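Local coordinates for protein glycerol dehydratase (Clostridium butyricum, PDB 1R9D) that probably dehydrates glycerol by glycyl-radical chemistry without vitamin B12, as a lyase of the pyruvate formate-lyase-like family, at residues V154-Y157 / G163-S166; D231-A236 / A240-I245; K305-L310 / S359-E364. All coordinates share one frame; numbering follows the deposited sequence.

Contact 1: V154-Y157 / G163-S166; sequences VGNY and GHVS
The Y157 and H164 rings meet as an offset edge-to-face pair, the tyrosine presenting its edge to one face of the imidazole with the planes 75° apart. OH of Y157 lies over that face, 3.2 Å from CG of H164 and displaced toward the rim. Relative to the tyrosine ring, ND1 of H164 sits at the edge, in plane, and CE2 of Y157 is 3.7 Å from it. The amide of N156 comes in with its nitrogen, ND2 lying 3.7 Å from CE1 of H164, neither over the face nor at the edge, and its plane is turned 78° from the ring. With CG anti to the backbone N (chi1 -160°), N156 extends from the first turn of helix 155-159 toward the loop.

The polar ends have partners nearby: ND2 of N156 donates to the backbone O of D447, and OH of Y157 bonds to the backbone N of D447. The H281 ring also meets the imidazole. ND1 of H164 faces the backbone O of V162, which suggests that ND1 is the protonated nitrogen, while NE2 is hydrogen-bonded to a bound glycerol. With both ring nitrogens bonded and the D447-held hydroxyl of Y157 over one face, rotation of the imidazole would be limited.

Contact 2: D231-A236 / A240-I245; sequences DNTSDA and AELNEI
T233 meets L242 where the loop leaving helix 197-230 folds back beside helix 236-252. From CB of T233, which points toward that helix, the side chain forks. The hydroxyl branch makes the contact: OG1 lies 3.4 Å from CD1 of L242. The chi1 of -59° sets OG1 beside the backbone N, so that this atom and not CG2 is turned against the leucine, and it also lets OG1 bond to the backbone O of I229, in the last turn of the preceding helix. L242 for its part meets T233 through CD1, and its side chain also packs on I229 and A230.

Nearer the helix start, the backbone takes over. N of A240 donates to O of A236 over 3.1 Å, with an N-H...O angle of 151°, and CB of A240 lies 3.5 Å from the same oxygen. This is the first-turn i to i+4 bond of a helix whose N-cap is D235, its OD1 accepting from N of R238. Chemically, the threonine is amphipathic here: OG1 has O of I229 as its polar partner while its flank touches CD1, so a satisfied hydroxyl packs against apolar carbon, and the aspartate's negative charge would suit the positive end of the helix dipole.

Contact 3: K305-L310 / S359-E364; sequences KFAQEL and SYMALE
Q308 and M361 form the tight part of this contact, where helix 304-317 crosses helix 357-369. The two side chains run alongside one another with their ends pointing opposite ways, and the two ends of the glutamine amide meet different things: NE2 bonds, whereas OE1 packs on carbon. NE2 of Q308 donates to the backbone O of M361 over 3.1 Å with an N-H...O angle of 162°, the acceptor lying in the amide plane. The donor is tilted by 20° from the carbonyl plane. OE1 of Q308 rests against aliphatic carbon, 3.3 Å from CB of M361 and 3.4 Å from CG of M361. A bend at chi2 turns the chain so that the amide reaches across the gap between the helices. NE2 has a second acceptor, OD1 of D312 one turn further along its own helix. Two acceptors for one NH2 group would fix which end of the amide is nitrogen and restrict its rotation.

The looser side lies round this bond. SD of M361 stands 4.4 Å from CB of A307, an apolar touch with little area behind it. E364, partly exposed, touches with its stem, CB lying 3.7 Å from OE1 of Q308, and its chain stands roughly perpendicular to that of the glutamine. The carboxylate leads away from the contact to N of S7 and to a salt bridge with R391.

The segment axes come within 10.1 Å and make an angle of 59°, too steep for a coiled-coil. What results is an oblique packing between two of the helices of the pyruvate formate-lyase-like fold, whose beta/alpha barrel is surrounded by helices; in it a buried glutamine hydrogen-bonds the backbone carbonyl of a neighbouring helix.

The three contacts follow one another along the chain within the same pyruvate formate-lyase-like region, yet they occupy different depths. The centre of contact 1 lies about 8 Å from the centre of the chain and the contact borders the bound glycerol, whereas the centre of contact 3 is about 24 Å and that of contact 2 about 38 Å from the chain's centre, at a helical periphery. Between centres, contact 1 is 30 Å from contact 3 and 40 Å from contact 2. Contacts 2 and 3 are closer, their nearest atoms about 7 Å apart without touching. R12 joins those two neighbourhoods through salt bridges to E241 and E309. Of the three, contact 1 alone meets the ligand; contacts 2 and 3 are structural packing.

Contact 1: V154-Y157 / G163-S166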
loop_
_atom_site.group_PDB
_atom_site.type_symbol
_atom_site.label_atom_id
_atom_site.label_comp_id
_atom_site.label_asym_id
_atom_site.label_seq_id
_atom_site.Cartn_x
_atom_site.Cartn_y
_atom_site.Cartn_z
ATOM N N VAL A 154 17.854 4.853 -15.307
ATOM C CA VAL A 154 16.745 5.400 -14.535
ATOM C C VAL A 154 17.244 5.586 -13.109
ATOM O O VAL A 154 16.472 5.564 -12.155
ATOM C CB VAL A 154 15.519 4.454 -14.534
ATOM C CG1 VAL A 154 14.867 4.439 -15.916
ATOM C CG2 VAL A 154 15.942 3.047 -14.148
ATOM N N GLY A 155 18.551 5.789 -12.975
ATOM C CA GLY A 155 19.134 5.962 -11.658
ATOM C C GLY A 155 18.697 7.159 -10.832
ATOM O O GLY A 155 18.615 7.064 -9.606
ATOM N N ASN A 156 18.399 8.281 -11.480
ATOM C CA ASN A 156 18.035 9.493 -10.754
ATOM C C ASN A 156 17.037 9.308 -9.604
ATOM O O ASN A 156 17.367 9.604 -8.453
ATOM C CB ASN A 156 17.532 10.570 -11.727
ATOM C CG ASN A 156 17.599 11.968 -11.133
ATOM O OD1 ASN A 156 18.272 12.195 -10.121
ATOM N ND2 ASN A 156 16.914 12.917 -11.764
ATOM N N TYR A 157 15.838 8.813 -9.901
ATOM C CA TYR A 157 14.814 8.625 -8.868
ATOM C C TYR A 157 14.921 7.264 -8.176
ATOM O O TYR A 157 14.169 6.958 -7.239
ATOM C CB TYR A 157 13.420 8.797 -9.488
ATOM C CG TYR A 157 13.177 10.155 -10.126
ATOM C CD1 TYR A 157 12.181 10.320 -11.088
ATOM C CD2 TYR A 157 13.940 11.273 -9.772
ATOM C CE1 TYR A 157 11.949 11.554 -11.685
ATOM C CE2 TYR A 157 13.712 12.521 -10.369
ATOM C CZ TYR A 157 12.713 12.649 -11.326
ATOM O OH TYR A 157 12.466 13.863 -11.931
ATOM N N GLY A 163 11.962 15.226 -6.239
ATOM C CA GLY A 163 12.141 16.657 -6.398
ATOM C C GLY A 163 11.522 17.128 -7.705
ATOM O O GLY A 163 10.375 16.783 -8.005
ATOM N N HIS A 164 12.277 17.913 -8.473
ATOM C CA HIS A 164 11.824 18.455 -9.760
ATOM C C HIS A 164 10.448 19.078 -9.644
ATOM O O HIS A 164 9.480 18.642 -10.281
ATOM C CB HIS A 164 11.825 17.359 -10.827
ATOM C CG HIS A 164 13.199 16.900 -11.191
ATOM N ND1 HIS A 164 14.010 16.216 -10.310
ATOM C CD2 HIS A 164 13.946 17.116 -12.301
ATOM C CE1 HIS A 164 15.198 16.035 -10.859
ATOM N NE2 HIS A 164 15.185 16.572 -12.066
ATOM N N VAL A 165 10.379 20.135 -8.848
ATOM C CA VAL A 165 9.110 20.786 -8.594
ATOM C C VAL A 165 9.293 22.213 -8.097
ATOM O O VAL A 165 10.312 22.546 -7.490
ATOM C CB VAL A 165 8.337 19.962 -7.525
ATOM C CG1 VAL A 165 9.177 19.876 -6.253
ATOM C CG2 VAL A 165 6.981 20.587 -7.219
ATOM N N SER A 166 8.316 23.060 -8.397
ATOM C CA SER A 166 8.307 24.429 -7.910
ATOM C C SER A 166 6.995 24.498 -7.133
ATOM O O SER A 166 5.916 24.492 -7.730
ATOM C CB SER A 166 8.291 25.438 -9.056
ATOM O OG SER A 166 8.301 26.762 -8.541
#

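Contact 2: D231-A236 / A240-I245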
loop_
_atom_site.group_PDB
_atom_site.type_symbol
_atom_site.label_atom_id
_atom_site.label_comp_id
_atom_site.label_asym_id
_atom_site.label_seq_id
_atom_site.Cartn_x
_atom_site.Cartn_y
_atom_site.Cartn_z
ATOM N N ASP A 231 23.345 38.050 22.218
ATOM C CA ASP A 231 23.717 38.344 23.596
ATOM C C ASP A 231 25.208 38.132 23.834
ATOM O O ASP A 231 25.751 38.573 24.850
ATOM C CB ASP A 231 22.900 37.474 24.554
ATOM C CG ASP A 231 21.440 37.892 24.621
ATOM O OD1 ASP A 231 20.629 37.135 25.198
ATOM O OD2 ASP A 231 21.098 38.981 24.109
ATOM N N ASN A 232 25.869 37.467 22.890
ATOM C CA ASN A 232 27.300 37.204 22.993
ATOM C C ASN A 232 28.056 37.902 21.862
ATOM O O ASN A 232 29.087 37.419 21.398
ATOM C CB ASN A 232 27.552 35.692 22.957
ATOM C CG ASN A 232 29.016 35.332 23.147
ATOM O OD1 ASN A 232 29.716 35.934 23.962
ATOM N ND2 ASN A 232 29.481 34.335 22.405
ATOM N N THR A 233 27.540 39.051 21.434
ATOM C CA THR A 233 28.148 39.829 20.354
ATOM C C THR A 233 28.491 41.248 20.818
ATOM O O THR A 233 27.610 41.996 21.246
ATOM C CB THR A 233 27.193 39.923 19.136
ATOM O OG1 THR A 233 26.889 38.603 18.663
ATOM C CG2 THR A 233 27.836 40.720 18.009
ATOM N N SER A 234 29.766 41.618 20.722
ATOM C CA SER A 234 30.213 42.948 21.140
ATOM C C SER A 234 29.784 44.045 20.170
ATOM O O SER A 234 29.243 45.075 20.580
ATOM C CB SER A 234 31.739 42.979 21.286
ATOM O OG SER A 234 32.182 42.074 22.284
ATOM N N ASP A 235 30.025 43.820 18.883
ATOM C CA ASP A 235 29.678 44.796 17.855
ATOM C C ASP A 235 28.201 45.183 17.860
ATOM O O ASP A 235 27.322 44.353 17.629
ATOM C CB ASP A 235 30.075 44.261 16.480
ATOM C CG ASP A 235 29.884 45.285 15.387
ATOM O OD1 ASP A 235 28.728 45.491 14.956
ATOM O OD2 ASP A 235 30.890 45.896 14.971
ATOM N N ALA A 236 27.942 46.460 18.114
ATOM C CA ALA A 236 26.583 46.978 18.166
ATOM C C ALA A 236 25.790 46.758 16.878
ATOM O O ALA A 236 24.609 46.423 16.924
ATOM C CB ALA A 236 26.611 48.459 18.508
ATOM N N ALA A 240 22.560 44.165 16.601
ATOM C CA ALA A 240 21.242 44.626 16.184
ATOM C C ALA A 240 20.708 43.748 15.052
ATOM O O ALA A 240 19.506 43.485 14.971
ATOM C CB ALA A 240 21.312 46.077 15.729
ATOM N N GLU A 241 21.607 43.301 14.181
ATOM C CA GLU A 241 21.230 42.440 13.060
ATOM C C GLU A 241 20.694 41.109 13.580
ATOM O O GLU A 241 19.631 40.653 13.164
ATOM C CB GLU A 241 22.440 42.187 12.152
ATOM C CG GLU A 241 22.755 43.327 11.187
ATOM C CD GLU A 241 24.094 43.161 10.481
ATOM O OE1 GLU A 241 24.594 42.019 10.378
ATOM O OE2 GLU A 241 24.643 44.182 10.013
ATOM N N LEU A 242 21.438 40.491 14.493
ATOM C CA LEU A 242 21.039 39.211 15.068
ATOM C C LEU A 242 19.718 39.303 15.823
ATOM O O LEU A 242 18.937 38.352 15.833
ATOM C CB LEU A 242 22.140 38.690 15.988
ATOM C CG LEU A 242 23.392 38.236 15.237
ATOM C CD1 LEU A 242 24.569 38.126 16.186
ATOM C CD2 LEU A 242 23.107 36.904 14.562
ATOM N N ASN A 243 19.466 40.445 16.459
ATOM C CA ASN A 243 18.216 40.629 17.186
ATOM C C ASN A 243 17.059 40.788 16.212
ATOM O O ASN A 243 15.928 40.405 16.509
ATOM C CB ASN A 243 18.282 41.854 18.103
ATOM C CG ASN A 243 18.907 41.538 19.444
ATOM O OD1 ASN A 243 18.563 40.538 20.078
ATOM N ND2 ASN A 243 19.822 42.390 19.891
ATOM N N GLU A 244 17.344 41.364 15.049
ATOM C CA GLU A 244 16.308 41.551 14.046
ATOM C C GLU A 244 15.972 40.199 13.418
ATOM O O GLU A 244 14.823 39.935 13.069
ATOM C CB GLU A 244 16.767 42.538 12.968
ATOM C CG GLU A 244 15.728 42.770 11.879
ATOM C CD GLU A 244 14.451 43.408 12.401
ATOM O OE1 GLU A 244 14.206 43.360 13.627
ATOM O OE2 GLU A 244 13.681 43.953 11.581
ATOM N N ILE A 245 16.984 39.348 13.284
ATOM C CA ILE A 245 16.794 38.014 12.725
ATOM C C ILE A 245 15.912 37.217 13.682
ATOM O O ILE A 245 14.974 36.539 13.266
ATOM C CB ILE A 245 18.152 37.285 12.551
ATOM C CG1 ILE A 245 18.967 37.967 11.448
ATOM C CG2 ILE A 245 17.929 35.818 12.225
ATOM C CD1 ILE A 245 20.366 37.411 11.288
#

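Contact 3: K305-L310 / S359-E364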
loop_
_atom_site.group_PDB
_atom_site.type_symbol
_atom_site.label_atom_id
_atom_site.label_comp_id
_atom_site.label_asym_id
_atom_site.label_seq_id
_atom_site.Cartn_x
_atom_site.Cartn_y
_atom_site.Cartn_z
ATOM N N LYS A 305 18.974 49.390 -1.910
ATOM C CA LYS A 305 20.269 48.808 -1.602
ATOM C C LYS A 305 20.154 47.627 -0.639
ATOM O O LYS A 305 20.837 46.617 -0.806
ATOM C CB LYS A 305 21.215 49.861 -1.013
ATOM C CG LYS A 305 22.626 49.330 -0.819
ATOM C CD LYS A 305 23.600 50.396 -0.344
ATOM C CE LYS A 305 25.008 49.817 -0.244
ATOM N NZ LYS A 305 26.009 50.813 0.233
ATOM N N PHE A 306 19.290 47.749 0.366
ATOM C CA PHE A 306 19.118 46.668 1.330
ATOM C C PHE A 306 18.302 45.529 0.725
ATOM O O PHE A 306 18.563 44.356 1.001
ATOM C CB PHE A 306 18.439 47.170 2.609
ATOM C CG PHE A 306 18.416 46.152 3.720
ATOM C CD1 PHE A 306 19.589 45.508 4.110
ATOM C CD2 PHE A 306 17.229 45.823 4.364
ATOM C CE1 PHE A 306 19.580 44.550 5.122
ATOM C CE2 PHE A 306 17.208 44.867 5.379
ATOM C CZ PHE A 306 18.385 44.228 5.759
ATOM N N ALA A 307 17.314 45.874 -0.095
ATOM C CA ALA A 307 16.495 44.858 -0.747
ATOM C C ALA A 307 17.423 44.025 -1.625
ATOM O O ALA A 307 17.331 42.800 -1.660
ATOM C CB ALA A 307 15.405 45.512 -1.601
ATOM N N GLN A 308 18.333 44.699 -2.324
ATOM C CA GLN A 308 19.278 44.006 -3.188
ATOM C C GLN A 308 20.242 43.144 -2.377
ATOM O O GLN A 308 20.592 42.045 -2.796
ATOM C CB GLN A 308 20.070 45.003 -4.039
ATOM C CG GLN A 308 21.034 44.342 -5.021
ATOM C CD GLN A 308 20.319 43.561 -6.122
ATOM O OE1 GLN A 308 19.510 44.115 -6.864
ATOM N NE2 GLN A 308 20.627 42.273 -6.230
ATOM N N GLU A 309 20.675 43.630 -1.218
ATOM C CA GLU A 309 21.594 42.847 -0.390
ATOM C C GLU A 309 20.911 41.571 0.113
ATOM O O GLU A 309 21.542 40.520 0.211
ATOM C CB GLU A 309 22.109 43.685 0.797
ATOM C CG GLU A 309 23.113 42.959 1.695
ATOM C CD GLU A 309 23.745 43.869 2.747
ATOM O OE1 GLU A 309 23.043 44.758 3.269
ATOM O OE2 GLU A 309 24.943 43.687 3.063
ATOM N N LEU A 310 19.620 41.661 0.419
ATOM C CA LEU A 310 18.871 40.498 0.895
ATOM C C LEU A 310 18.743 39.456 -0.215
ATOM O O LEU A 310 18.848 38.248 0.029
ATOM C CB LEU A 310 17.482 40.922 1.377
ATOM C CG LEU A 310 17.455 41.688 2.705
ATOM C CD1 LEU A 310 16.046 42.159 3.002
ATOM C CD2 LEU A 310 17.968 40.787 3.818
ATOM N N SER A 359 12.633 41.652 -11.106
ATOM C CA SER A 359 13.150 40.963 -12.288
ATOM C C SER A 359 14.585 41.431 -12.505
ATOM O O SER A 359 15.490 40.625 -12.708
ATOM C CB SER A 359 12.339 41.318 -13.541
ATOM O OG SER A 359 10.957 41.050 -13.391
ATOM N N TYR A 360 14.782 42.746 -12.462
ATOM C CA TYR A 360 16.103 43.325 -12.669
ATOM C C TYR A 360 17.057 43.087 -11.504
ATOM O O TYR A 360 18.266 42.968 -11.701
ATOM C CB TYR A 360 15.979 44.824 -12.959
ATOM C CG TYR A 360 15.406 45.123 -14.331
ATOM C CD1 TYR A 360 14.102 45.592 -14.482
ATOM C CD2 TYR A 360 16.168 44.905 -15.481
ATOM C CE1 TYR A 360 13.564 45.839 -15.757
ATOM C CE2 TYR A 360 15.646 45.147 -16.753
ATOM C CZ TYR A 360 14.348 45.611 -16.884
ATOM O OH TYR A 360 13.843 45.851 -18.143
ATOM N N MET A 361 16.525 43.015 -10.289
ATOM C CA MET A 361 17.382 42.777 -9.134
ATOM C C MET A 361 17.940 41.363 -9.171
ATOM O O MET A 361 19.016 41.096 -8.638
ATOM C CB MET A 361 16.611 43.007 -7.833
ATOM C CG MET A 361 16.228 44.461 -7.611
ATOM S SD MET A 361 15.558 44.747 -5.965
ATOM C CE MET A 361 13.854 44.383 -6.236
ATOM N N ALA A 362 17.212 40.453 -9.810
ATOM C CA ALA A 362 17.669 39.075 -9.914
ATOM C C ALA A 362 18.869 39.034 -10.852
ATOM O O ALA A 362 19.856 38.341 -10.590
ATOM C CB ALA A 362 16.545 38.184 -10.447
ATOM N N LEU A 363 18.778 39.777 -11.950
ATOM C CA LEU A 363 19.870 39.834 -12.914
ATOM C C LEU A 363 21.086 40.464 -12.229
ATOM O O LEU A 363 22.218 40.026 -12.416
ATOM C CB LEU A 363 19.455 40.667 -14.132
ATOM C CG LEU A 363 18.272 40.133 -14.961
ATOM C CD1 LEU A 363 17.941 41.109 -16.084
ATOM C CD2 LEU A 363 18.624 38.777 -15.540
ATOM N N GLU A 364 20.833 41.489 -11.422
ATOM C CA GLU A 364 21.896 42.183 -10.706
ATOM C C GLU A 364 22.587 41.236 -9.721
ATOM O O GLU A 364 23.811 41.221 -9.619
ATOM C CB GLU A 364 21.315 43.386 -9.954
ATOM C CG GLU A 364 22.334 44.442 -9.569
ATOM C CD GLU A 364 22.731 45.325 -10.741
ATOM O OE1 GLU A 364 23.652 46.155 -10.578
ATOM O OE2 GLU A 364 22.116 45.197 -11.824
#